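Local coordinates for protein fructokinase (Vibrio cholerae serotype O1, PDB 5YGG) that phosphorylates fructose with ATP as a PfkB-family sugar kinase, held here with fructose, ADP, calcium and potassium bound, at residues A[173-178]-A[204-209]; A[254-259]-A[301-306]; A[166-171]-A[196-201]. The protein carries 2 engineered substitutions. All blocks are in the same frame, centred on the assembly; numbering follows the deposited sequence.

Contact 1: A[173-178]-A[204-209]; sequences PNLREE and EEELQF. With CA (calcium ion), chain D; FRU (beta-D-fructofuranose), chain C.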
loop_
_atom_site.group_PDB
_atom_site.type_symbol
_atom_site.label_atom_id
_atom_site.label_comp_id
_atom_site.label_asym_id
_atom_site.label_seq_id
_atom_site.Cartn_x
_atom_site.Cartn_y
_atom_site.Cartn_z
ATOM N N PRO A 173 4.737 19.834 -13.079
ATOM C CA PRO A 173 5.027 18.453 -13.490
ATOM C C PRO A 173 5.153 17.496 -12.304
ATOM O O PRO A 173 4.475 16.471 -12.307
ATOM C CB PRO A 173 6.352 18.582 -14.245
ATOM C CG PRO A 173 6.268 19.931 -14.866
ATOM C CD PRO A 173 5.542 20.808 -13.837
ATOM N N ASN A 174 5.959 17.836 -11.303
ATOM C CA ASN A 174 6.046 16.999 -10.111
ATOM C C ASN A 174 6.287 15.545 -10.502
ATOM O O ASN A 174 5.507 14.649 -10.155
ATOM C CB ASN A 174 4.761 17.108 -9.287
ATOM C CG ASN A 174 5.019 17.478 -7.841
ATOM O OD1 ASN A 174 6.070 17.165 -7.282
ATOM N ND2 ASN A 174 4.045 18.145 -7.224
ATOM N N LEU A 175 7.353 15.320 -11.257
ATOM C CA LEU A 175 7.553 14.031 -11.919
ATOM C C LEU A 175 7.724 12.849 -10.964
ATOM O O LEU A 175 8.510 12.897 -10.008
ATOM C CB LEU A 175 8.760 14.126 -12.844
ATOM C CG LEU A 175 8.646 15.186 -13.935
ATOM C CD1 LEU A 175 9.930 15.224 -14.786
ATOM C CD2 LEU A 175 7.378 14.969 -14.806
ATOM N N ARG A 176 6.973 11.786 -11.242
ATOM C CA ARG A 176 7.117 10.520 -10.531
ATOM C C ARG A 176 7.032 9.402 -11.560
ATOM O O ARG A 176 5.963 8.853 -11.804
ATOM C CB ARG A 176 6.046 10.356 -9.459
ATOM C CG ARG A 176 5.900 11.550 -8.515
ATOM C CD ARG A 176 7.032 11.670 -7.473
ATOM N NE ARG A 176 6.642 12.665 -6.475
ATOM C CZ ARG A 176 6.947 13.959 -6.542
ATOM N NH1 ARG A 176 7.693 14.425 -7.539
ATOM N NH2 ARG A 176 6.515 14.788 -5.602
ATOM N N GLU A 177 8.167 9.083 -12.169
ATOM C CA GLU A 177 8.189 8.206 -13.337
ATOM C C GLU A 177 7.600 6.824 -13.077
ATOM O O GLU A 177 6.964 6.249 -13.958
ATOM C CB GLU A 177 9.627 8.079 -13.847
ATOM C CG GLU A 177 9.782 7.239 -15.100
ATOM C CD GLU A 177 11.235 7.097 -15.514
ATOM O OE1 GLU A 177 11.540 7.366 -16.690
ATOM O OE2 GLU A 177 12.066 6.710 -14.666
ATOM N N GLU A 178 7.773 6.292 -11.869
ATOM C CA GLU A 178 7.367 4.906 -11.641
ATOM C C GLU A 178 5.850 4.718 -11.717
ATOM O O GLU A 178 5.361 3.596 -11.797
ATOM C CB GLU A 178 7.868 4.384 -10.286
ATOM C CG GLU A 178 7.084 4.855 -9.058
ATOM C CD GLU A 178 7.260 3.888 -7.883
ATOM O OE1 GLU A 178 6.880 2.702 -8.023
ATOM O OE2 GLU A 178 7.769 4.301 -6.827
ATOM N N GLU A 204 14.645 22.857 -10.794
ATOM C CA GLU A 204 15.744 22.988 -11.764
ATOM C C GLU A 204 15.964 21.720 -12.563
ATOM O O GLU A 204 16.196 21.762 -13.770
ATOM C CB GLU A 204 17.080 23.332 -11.089
ATOM C CG GLU A 204 17.037 24.320 -9.966
ATOM C CD GLU A 204 18.414 24.520 -9.360
ATOM O OE1 GLU A 204 18.517 24.527 -8.120
ATOM O OE2 GLU A 204 19.389 24.654 -10.130
ATOM N N GLU A 205 15.914 20.591 -11.868
ATOM C CA GLU A 205 16.209 19.308 -12.486
ATOM C C GLU A 205 15.112 18.917 -13.469
ATOM O O GLU A 205 15.392 18.369 -14.534
ATOM C CB GLU A 205 16.374 18.219 -11.417
ATOM C CG GLU A 205 16.646 16.830 -11.987
ATOM C CD GLU A 205 16.740 15.758 -10.912
ATOM O OE1 GLU A 205 17.141 16.080 -9.770
ATOM O OE2 GLU A 205 16.401 14.591 -11.207
ATOM N N GLU A 206 13.868 19.199 -13.095
ATOM C CA GLU A 206 12.712 18.872 -13.927
ATOM C C GLU A 206 12.732 19.667 -15.230
ATOM O O GLU A 206 12.492 19.115 -16.300
ATOM C CB GLU A 206 11.408 19.126 -13.153
ATOM C CG GLU A 206 11.116 18.062 -12.109
ATOM C CD GLU A 206 9.930 18.398 -11.227
ATOM O OE1 GLU A 206 9.278 17.454 -10.738
ATOM O OE2 GLU A 206 9.663 19.600 -11.007
ATOM N N LEU A 207 13.033 20.958 -15.148
ATOM C CA LEU A 207 13.077 21.783 -16.347
ATOM C C LEU A 207 14.117 21.252 -17.329
ATOM O O LEU A 207 13.861 21.114 -18.526
ATOM C CB LEU A 207 13.385 23.238 -15.995
ATOM C CG LEU A 207 13.718 24.122 -17.194
ATOM C CD1 LEU A 207 12.518 24.278 -18.117
ATOM C CD2 LEU A 207 14.215 25.478 -16.724
ATOM N N GLN A 208 15.295 20.942 -16.815
ATOM C CA GLN A 208 16.375 20.486 -17.676
ATOM C C GLN A 208 16.060 19.121 -18.267
ATOM O O GLN A 208 16.272 18.894 -19.458
ATOM C CB GLN A 208 17.684 20.476 -16.894
ATOM C CG GLN A 208 18.018 21.868 -16.381
ATOM C CD GLN A 208 19.321 21.940 -15.616
ATOM O OE1 GLN A 208 20.353 21.458 -16.074
ATOM N NE2 GLN A 208 19.278 22.553 -14.441
ATOM N N PHE A 209 15.526 18.220 -17.446
ATOM C CA PHE A 209 15.156 16.891 -17.927
ATOM C C PHE A 209 14.104 16.938 -19.037
ATOM O O PHE A 209 14.255 16.289 -20.071
ATOM C CB PHE A 209 14.643 16.024 -16.773
ATOM C CG PHE A 209 14.118 14.691 -17.213
ATOM C CD1 PHE A 209 14.982 13.623 -17.406
ATOM C CD2 PHE A 209 12.763 14.503 -17.441
ATOM C CE1 PHE A 209 14.506 12.398 -17.818
ATOM C CE2 PHE A 209 12.284 13.281 -17.855
ATOM C CZ PHE A 209 13.157 12.225 -18.043
HETATM CA CA CA D . 7.758 18.787 -6.477
HETATM C C1 FRU C . 2.666 12.132 -5.049
HETATM C C2 FRU C . 3.674 12.593 -3.967
HETATM C C3 FRU C . 3.120 12.448 -2.542
HETATM C C4 FRU C . 3.640 13.474 -1.847
HETATM C C5 FRU C . 3.711 14.672 -2.948
HETATM C C6 FRU C . 4.811 15.663 -2.665
HETATM O O1 FRU C . 1.598 13.055 -5.239
HETATM O O2 FRU C . 4.787 11.952 -4.108
HETATM O O3 FRU C . 3.590 11.142 -2.023
HETATM O O4 FRU C . 2.817 13.915 -0.736
HETATM O O5 FRU C . 3.935 14.127 -4.116
HETATM O O6 FRU C . 4.866 16.549 -3.782
HETATM O O HOH W 1 10.657 15.312 -10.075
HETATM O O HOH W 2 9.092 16.974 -7.759
HETATM O O HOH W 3 7.823 20.154 -8.887
HETATM O O HOH W 4 5.753 20.430 -6.112
#
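At the junction of the fructose pocket and the calcium site, the loop 173-178 meets helix 204-211, its Leu175 touching both Glu206 and Phe209. Glu206, its CG beside its own backbone N (chi1 -75°) and its chain extended beyond, lays OE1 against the loop backbone. Leu175 N donates to Glu206 OE1 at 2.9 Å, reaching it from the anti side and 32° out of the carboxylate plane. Two waters also donate to OE1: one ties it to Leu175 O, while the other accepts from Arg176 NH1 and binds the calcium ion. Glu206 OE2 takes a third water, likewise a calcium ligand, and accepts from Ser203 N, so the carboxylate serves as a second-shell group for the metal. Asn174 OD1 binds calcium directly at 2.5 Å, and its ND2 donates to Asp266. The Arg176 guanidinium joins the two sites: NE points almost straight at fructose O2 (3.1 Å, 171°) and NH2 donates to O5. Its third nitrogen, NH1, reaches Leu175 O at 3.0 Å from above the carbonyl plane, which restrains the guanidinium. Apolar packing adds to this: Leu175 CD1 rests 3.9 Å from Phe209 CD2, the ring lying oblique to the methyl. Helix 186-194 packs on Leu175 and Pro173 through Val190, strand 113-115 covers Arg176 with Phe113 and Phe115, and Pro173 is hydrogen-bonded to Ser143.

Contact 2: A[254-259]-A[301-306]; sequences KAVKPI and LATTQK. With K (potassium ion), chain E; ADP (adenosine-5'-diphosphate), chain B.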
loop_
_atom_site.group_PDB
_atom_site.type_symbol
_atom_site.label_atom_id
_atom_site.label_comp_id
_atom_site.label_asym_id
_atom_site.label_seq_id
_atom_site.Cartn_x
_atom_site.Cartn_y
_atom_site.Cartn_z
ATOM N N LYS A 254 14.171 33.692 3.107
ATOM C CA LYS A 254 14.945 33.130 4.210
ATOM C C LYS A 254 15.226 31.652 4.012
ATOM O O LYS A 254 14.311 30.880 3.749
ATOM C CB LYS A 254 14.206 33.316 5.528
ATOM C CG LYS A 254 14.028 34.746 5.957
ATOM C CD LYS A 254 13.434 34.789 7.353
ATOM C CE LYS A 254 13.129 36.207 7.786
ATOM N NZ LYS A 254 12.595 36.197 9.175
ATOM N N ALA A 255 16.488 31.257 4.154
ATOM C CA ALA A 255 16.860 29.848 4.069
ATOM C C ALA A 255 16.652 29.173 5.416
ATOM O O ALA A 255 16.963 29.745 6.453
ATOM C CB ALA A 255 18.304 29.697 3.618
ATOM N N VAL A 256 16.108 27.962 5.398
ATOM C CA VAL A 256 15.939 27.199 6.623
ATOM C C VAL A 256 16.599 25.834 6.490
ATOM O O VAL A 256 16.774 25.326 5.381
ATOM C CB VAL A 256 14.457 27.021 6.978
ATOM C CG1 VAL A 256 13.794 28.376 7.154
ATOM C CG2 VAL A 256 13.749 26.206 5.905
ATOM N N LYS A 257 16.988 25.247 7.619
ATOM C CA LYS A 257 17.498 23.886 7.596
ATOM C C LYS A 257 16.311 22.925 7.610
ATOM O O LYS A 257 15.533 22.911 8.551
ATOM C CB LYS A 257 18.437 23.629 8.777
ATOM C CG LYS A 257 19.374 22.454 8.571
ATOM C CD LYS A 257 20.517 22.467 9.581
ATOM C CE LYS A 257 21.058 21.065 9.829
ATOM N NZ LYS A 257 20.572 20.092 8.802
ATOM N N PRO A 258 16.145 22.147 6.535
ATOM C CA PRO A 258 14.967 21.282 6.420
ATOM C C PRO A 258 14.989 20.081 7.367
ATOM O O PRO A 258 16.004 19.421 7.568
ATOM C CB PRO A 258 15.004 20.830 4.961
ATOM C CG PRO A 258 16.420 21.010 4.536
ATOM C CD PRO A 258 16.950 22.165 5.303
ATOM N N ILE A 259 13.841 19.820 7.969
ATOM C CA ILE A 259 13.678 18.651 8.817
ATOM C C ILE A 259 13.037 17.528 7.998
ATOM O O ILE A 259 13.461 16.371 8.065
ATOM C CB ILE A 259 12.836 19.001 10.045
ATOM C CG1 ILE A 259 13.645 19.903 10.977
ATOM C CG2 ILE A 259 12.390 17.755 10.783
ATOM C CD1 ILE A 259 12.868 20.378 12.185
ATOM N N LEU A 301 8.682 26.955 5.343
ATOM C CA LEU A 301 7.973 26.568 6.564
ATOM C C LEU A 301 7.492 25.121 6.482
ATOM O O LEU A 301 7.506 24.401 7.485
ATOM C CB LEU A 301 6.799 27.529 6.835
ATOM C CG LEU A 301 7.268 28.901 7.361
ATOM C CD1 LEU A 301 6.116 29.910 7.461
ATOM C CD2 LEU A 301 7.968 28.724 8.715
ATOM N N ALA A 302 7.107 24.677 5.287
ATOM C CA ALA A 302 6.573 23.319 5.128
ATOM C C ALA A 302 7.582 22.225 5.494
ATOM O O ALA A 302 7.184 21.098 5.783
ATOM C CB ALA A 302 6.088 23.109 3.717
ATOM N N THR A 303 8.876 22.544 5.455
ATOM C CA THR A 303 9.933 21.589 5.791
ATOM C C THR A 303 10.140 21.407 7.299
ATOM O O THR A 303 10.878 20.520 7.725
ATOM C CB THR A 303 11.300 22.012 5.182
ATOM O OG1 THR A 303 11.793 23.191 5.851
ATOM C CG2 THR A 303 11.167 22.276 3.672
ATOM N N THR A 304 9.493 22.236 8.108
ATOM C CA THR A 304 9.810 22.251 9.531
ATOM C C THR A 304 9.192 21.096 10.324
ATOM O O THR A 304 9.585 20.855 11.463
ATOM C CB THR A 304 9.381 23.577 10.178
ATOM O OG1 THR A 304 7.997 23.823 9.895
ATOM C CG2 THR A 304 10.199 24.728 9.610
ATOM N N GLN A 305 8.222 20.397 9.739
ATOM C CA GLN A 305 7.625 19.227 10.388
ATOM C C GLN A 305 7.483 18.077 9.403
ATOM O O GLN A 305 7.405 18.304 8.196
ATOM C CB GLN A 305 6.251 19.560 10.974
ATOM C CG GLN A 305 6.288 20.620 12.063
ATOM C CD GLN A 305 4.926 20.866 12.691
ATOM O OE1 GLN A 305 4.349 21.940 12.542
ATOM N NE2 GLN A 305 4.422 19.880 13.408
ATOM N N LYS A 306 7.417 16.854 9.923
ATOM C CA LYS A 306 7.193 15.677 9.084
ATOM C C LYS A 306 5.768 15.654 8.552
ATOM O O LYS A 306 4.811 15.962 9.279
ATOM C CB LYS A 306 7.486 14.380 9.859
ATOM C CG LYS A 306 8.966 14.071 10.086
ATOM C CD LYS A 306 9.122 12.658 10.664
ATOM C CE LYS A 306 10.573 12.219 10.768
ATOM N NZ LYS A 306 10.677 10.891 11.465
HETATM K K K E . 7.282 18.404 5.534
HETATM P PB ADP B . 10.900 21.061 -5.421
HETATM O O1B ADP B . 12.094 20.395 -6.126
HETATM O O2B ADP B . 9.847 20.053 -5.202
HETATM O O3B ADP B . 10.331 22.195 -6.295
HETATM P PA ADP B . 12.621 22.775 -3.842
HETATM O O1A ADP B . 13.854 22.060 -3.234
HETATM O O2A ADP B . 13.012 23.365 -5.178
HETATM O O3A ADP B . 11.369 21.703 -4.018
HETATM O "O5'" ADP B . 12.157 23.926 -2.873
HETATM C "C5'" ADP B . 10.793 24.295 -2.861
HETATM C "C4'" ADP B . 10.653 25.563 -2.383
HETATM O "O4'" ADP B . 10.606 25.542 -0.858
HETATM C "C3'" ADP B . 11.894 26.463 -2.737
HETATM O "O3'" ADP B . 11.629 27.307 -3.919
HETATM C "C2'" ADP B . 12.060 27.207 -1.714
HETATM O "O2'" ADP B . 11.228 28.413 -1.841
HETATM C "C1'" ADP B . 11.581 26.304 -0.431
HETATM N N9 ADP B . 12.656 25.536 0.060
HETATM C C8 ADP B . 13.116 24.277 -0.137
HETATM N N7 ADP B . 14.220 24.113 0.629
HETATM C C5 ADP B . 14.444 25.275 1.307
HETATM C C6 ADP B . 15.419 25.642 2.216
HETATM N N6 ADP B . 16.491 25.078 2.787
HETATM N N1 ADP B . 15.411 26.893 2.754
HETATM C C2 ADP B . 14.435 27.783 2.393
HETATM N N3 ADP B . 13.472 27.435 1.502
HETATM C C4 ADP B . 13.479 26.164 0.958
HETATM O O HOH W 5 12.954 22.959 8.537
#
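Ile259 N donates to Thr303 O at 3.1 Å, meeting the oxygen from above its carbonyl plane at a C=O...N angle of 141°, and this bond joins the irregular segment 254-259 to the segment 301-306 at the C-terminal end of helix 285-302. A water reinforces the junction, donating to Lys257 O and to Thr303 OG1 and accepting weakly from Ile259 N. Thr303 is the central side chain. Its OG1 lies between the backbone N and the carbonyl carbon (chi1 70°), bonded to Ala300 O one turn back. Val256 CG2 comes to 3.6 Å from that OG1, the two side chains crossing at a slant, and is equally near the adenine N1. Pro258 CB packs on Thr303 CB at 3.9 Å. Farther along, the Ile259 chain, extended past CG1, sets CD1 against the carbonyl oxygen of Thr304 rather than against its side chain. Thr304 OG1 turns back to Leu301 O, which also accepts from Thr304 N, so one carbonyl takes two donors. On the nucleotide side, Val256 N gives adenine N1 a nearly straight bond (2.9 Å, 174°), while adenine N6 returns a weak one to Val256 O. Ala302 O and Gln305 O, each 2.7 Å from the potassium ion, share it with Asp260, Thr262 and Gly307. Adenine held by backbone atoms, with a potassium site close by, is consistent with the nucleotide end of a PfkB (ribokinase-clan) kinase.

Contact 3: A[166-171]-A[196-201]; sequences GGYVSF and LADVVK. With ADP (adenosine-5'-diphosphate), chain B.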
loop_
_atom_site.group_PDB
_atom_site.type_symbol
_atom_site.label_atom_id
_atom_site.label_comp_id
_atom_site.label_asym_id
_atom_site.label_seq_id
_atom_site.Cartn_x
_atom_site.Cartn_y
_atom_site.Cartn_z
ATOM N N GLY A 166 -12.703 30.514 -19.730
ATOM C CA GLY A 166 -12.021 31.743 -19.372
ATOM C C GLY A 166 -11.405 31.691 -17.987
ATOM O O GLY A 166 -11.229 32.730 -17.342
ATOM N N GLY A 167 -11.097 30.479 -17.527
ATOM C CA GLY A 167 -10.345 30.286 -16.298
ATOM C C GLY A 167 -8.857 30.222 -16.593
ATOM O O GLY A 167 -8.431 30.473 -17.717
ATOM N N TYR A 168 -8.072 29.879 -15.579
ATOM C CA TYR A 168 -6.619 29.825 -15.684
ATOM C C TYR A 168 -6.109 28.459 -15.274
ATOM O O TYR A 168 -6.687 27.818 -14.396
ATOM C CB TYR A 168 -5.984 30.902 -14.806
ATOM C CG TYR A 168 -6.513 32.278 -15.128
ATOM C CD1 TYR A 168 -6.164 32.908 -16.309
ATOM C CD2 TYR A 168 -7.367 32.945 -14.256
ATOM C CE1 TYR A 168 -6.640 34.167 -16.620
ATOM C CE2 TYR A 168 -7.857 34.214 -14.567
ATOM C CZ TYR A 168 -7.485 34.813 -15.750
ATOM O OH TYR A 168 -7.956 36.066 -16.087
ATOM N N VAL A 169 -5.002 28.040 -15.886
ATOM C CA VAL A 169 -4.437 26.710 -15.653
ATOM C C VAL A 169 -3.025 26.768 -15.081
ATOM O O VAL A 169 -2.142 27.435 -15.632
ATOM C CB VAL A 169 -4.422 25.900 -16.967
ATOM C CG1 VAL A 169 -3.654 24.588 -16.794
ATOM C CG2 VAL A 169 -5.857 25.634 -17.436
ATOM N N SER A 170 -2.834 26.072 -13.961
ATOM C CA SER A 170 -1.534 25.941 -13.317
ATOM C C SER A 170 -1.071 24.495 -13.438
ATOM O O SER A 170 -1.851 23.576 -13.209
ATOM C CB SER A 170 -1.633 26.355 -11.843
ATOM O OG SER A 170 -0.431 26.113 -11.129
ATOM N N PHE A 171 0.192 24.304 -13.805
ATOM C CA PHE A 171 0.752 22.968 -13.979
ATOM C C PHE A 171 2.099 22.866 -13.290
ATOM O O PHE A 171 2.980 23.709 -13.475
ATOM C CB PHE A 171 0.896 22.637 -15.472
ATOM C CG PHE A 171 1.393 21.234 -15.754
ATOM C CD1 PHE A 171 0.722 20.131 -15.262
ATOM C CD2 PHE A 171 2.509 21.027 -16.547
ATOM C CE1 PHE A 171 1.158 18.840 -15.534
ATOM C CE2 PHE A 171 2.960 19.734 -16.824
ATOM C CZ PHE A 171 2.282 18.642 -16.314
ATOM N N LEU A 196 -0.296 23.974 -22.358
ATOM C CA LEU A 196 -1.663 24.418 -22.106
ATOM C C LEU A 196 -1.760 25.381 -20.924
ATOM O O LEU A 196 -2.810 25.969 -20.696
ATOM C CB LEU A 196 -2.574 23.220 -21.843
ATOM C CG LEU A 196 -2.845 22.260 -22.998
ATOM C CD1 LEU A 196 -3.559 21.018 -22.489
ATOM C CD2 LEU A 196 -3.682 22.960 -24.064
ATOM N N ALA A 197 -0.673 25.541 -20.174
ATOM C CA ALA A 197 -0.760 26.224 -18.880
ATOM C C ALA A 197 -0.512 27.729 -18.938
ATOM O O ALA A 197 0.227 28.220 -19.796
ATOM C CB ALA A 197 0.205 25.587 -17.898
ATOM N N ASP A 198 -1.138 28.448 -18.005
ATOM C CA ASP A 198 -0.866 29.869 -17.785
ATOM C C ASP A 198 0.327 30.026 -16.868
ATOM O O ASP A 198 1.103 30.980 -16.981
ATOM C CB ASP A 198 -2.079 30.572 -17.175
ATOM C CG ASP A 198 -3.246 30.617 -18.124
ATOM O OD1 ASP A 198 -3.225 31.480 -19.035
ATOM O OD2 ASP A 198 -4.160 29.784 -17.977
ATOM N N VAL A 199 0.445 29.084 -15.939
ATOM C CA VAL A 199 1.489 29.107 -14.923
ATOM C C VAL A 199 2.118 27.733 -14.883
ATOM O O VAL A 199 1.407 26.747 -14.794
ATOM C CB VAL A 199 0.926 29.448 -13.517
ATOM C CG1 VAL A 199 2.022 29.336 -12.455
ATOM C CG2 VAL A 199 0.296 30.831 -13.517
ATOM N N VAL A 200 3.445 27.663 -14.986
ATOM C CA VAL A 200 4.131 26.386 -14.855
ATOM C C VAL A 200 5.213 26.529 -13.817
ATOM O O VAL A 200 5.981 27.492 -13.847
ATOM C CB VAL A 200 4.759 25.904 -16.178
ATOM C CG1 VAL A 200 5.367 24.507 -16.005
ATOM C CG2 VAL A 200 3.712 25.850 -17.277
ATOM N N LYS A 201 5.272 25.571 -12.899
ATOM C CA LYS A 201 6.342 25.529 -11.916
ATOM C C LYS A 201 7.221 24.307 -12.148
ATOM O O LYS A 201 6.703 23.192 -12.235
ATOM C CB LYS A 201 5.765 25.496 -10.502
ATOM C CG LYS A 201 6.810 25.318 -9.412
ATOM C CD LYS A 201 6.732 23.916 -8.823
ATOM C CE LYS A 201 7.668 23.746 -7.653
ATOM N NZ LYS A 201 7.792 22.309 -7.288
HETATM P PB ADP B . 10.900 21.061 -5.421
HETATM O O1B ADP B . 12.094 20.395 -6.126
HETATM O O2B ADP B . 9.847 20.053 -5.202
HETATM O O3B ADP B . 10.331 22.195 -6.295
HETATM P PA ADP B . 12.621 22.775 -3.842
HETATM O O1A ADP B . 13.854 22.060 -3.234
HETATM O O2A ADP B . 13.012 23.365 -5.178
HETATM O O3A ADP B . 11.369 21.703 -4.018
HETATM O "O5'" ADP B . 12.157 23.926 -2.873
HETATM C "C5'" ADP B . 10.793 24.295 -2.861
HETATM C "C4'" ADP B . 10.653 25.563 -2.383
HETATM O "O4'" ADP B . 10.606 25.542 -0.858
HETATM C "C3'" ADP B . 11.894 26.463 -2.737
HETATM O "O3'" ADP B . 11.629 27.307 -3.919
HETATM C "C2'" ADP B . 12.060 27.207 -1.714
HETATM O "O2'" ADP B . 11.228 28.413 -1.841
HETATM C "C1'" ADP B . 11.581 26.304 -0.431
HETATM N N9 ADP B . 12.656 25.536 0.060
HETATM C C8 ADP B . 13.116 24.277 -0.137
HETATM N N7 ADP B . 14.220 24.113 0.629
HETATM C C5 ADP B . 14.444 25.275 1.307
HETATM C C6 ADP B . 15.419 25.642 2.216
HETATM N N6 ADP B . 16.491 25.078 2.787
HETATM N N1 ADP B . 15.411 26.893 2.754
HETATM C C2 ADP B . 14.435 27.783 2.393
HETATM N N3 ADP B . 13.472 27.435 1.502
HETATM C C4 ADP B . 13.479 26.164 0.958
HETATM O O HOH W 6 -6.452 29.340 -19.420
#
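Gly167, following the Schellman motif at Gly166 that ends helix 151-165, meets Asp198 through a water that joins its carbonyl O to Asp198 OD2. Tyr168 then opens strand 168-172 beside the same oxygen, which lies near the plane of the phenol ring at its edge; ring and carboxylate planes stand 80° apart. Val169 comes next and is gripped at both its backbone N and its O. Its N donates to the anti lone pair of Asp198 OD2 at 2.9 Å, with Asp198 CG beside its own backbone N (chi1 -66°), the carboxylate turned to the strand. Its O accepts both Asp198 N (2.8 Å) and Val199 N (3.1 Å), and Val169 CG1 packs on Ala197. Asp198 thus holds Val169 by side chain and backbone N at the start of the parallel ladder. Ser170, bridged to Val199, brings its CA within 3.4 Å of Val199 O in a CA-H...O contact, while its OG bonds His140. Phe171 completes the ladder: its N donates to Val199 O, and its O accepts Lys201 N at 3.0 Å. Phe171 CB touches Ala197 CB at 3.9 Å. Lys201, bent at its second torsion (chi2 -107°), carries NZ out to ADP O3B, 2.7 Å away. Strand 138-142 pairs with the other edge of 168-172, and the beta-alpha-beta crossover from strand 168-172 to strand 199-203 runs through helix 186-194, whose Val190, Ala193 and Val194 pack on the Phe171 side chain; helix 151-165 covers Val169, and Trp282 meets Tyr168, Asp198 and Val199.

How the contacts relate
The three contacts show how one active site is assembled from strand ends and loops. Contact 3 pairs two parallel strands whose continuations supply contact 1: strand 168-172 runs into the loop 173-178, strand 199-203 into helix 204-211. The two contacts touch where Pro173 CD lies 3.1 Å from Lys201 O, though their centres are 17 Å apart. Contact 1 serves fructose and calcium, while contacts 2 and 3 both reach ADP, at adenine and beta-phosphate respectively. Contact 2 is separate, its nearest atoms about 12 Å from contact 1 and about 11 Å from contact 3, yet ADP, touching both, bridges contacts 2 and 3.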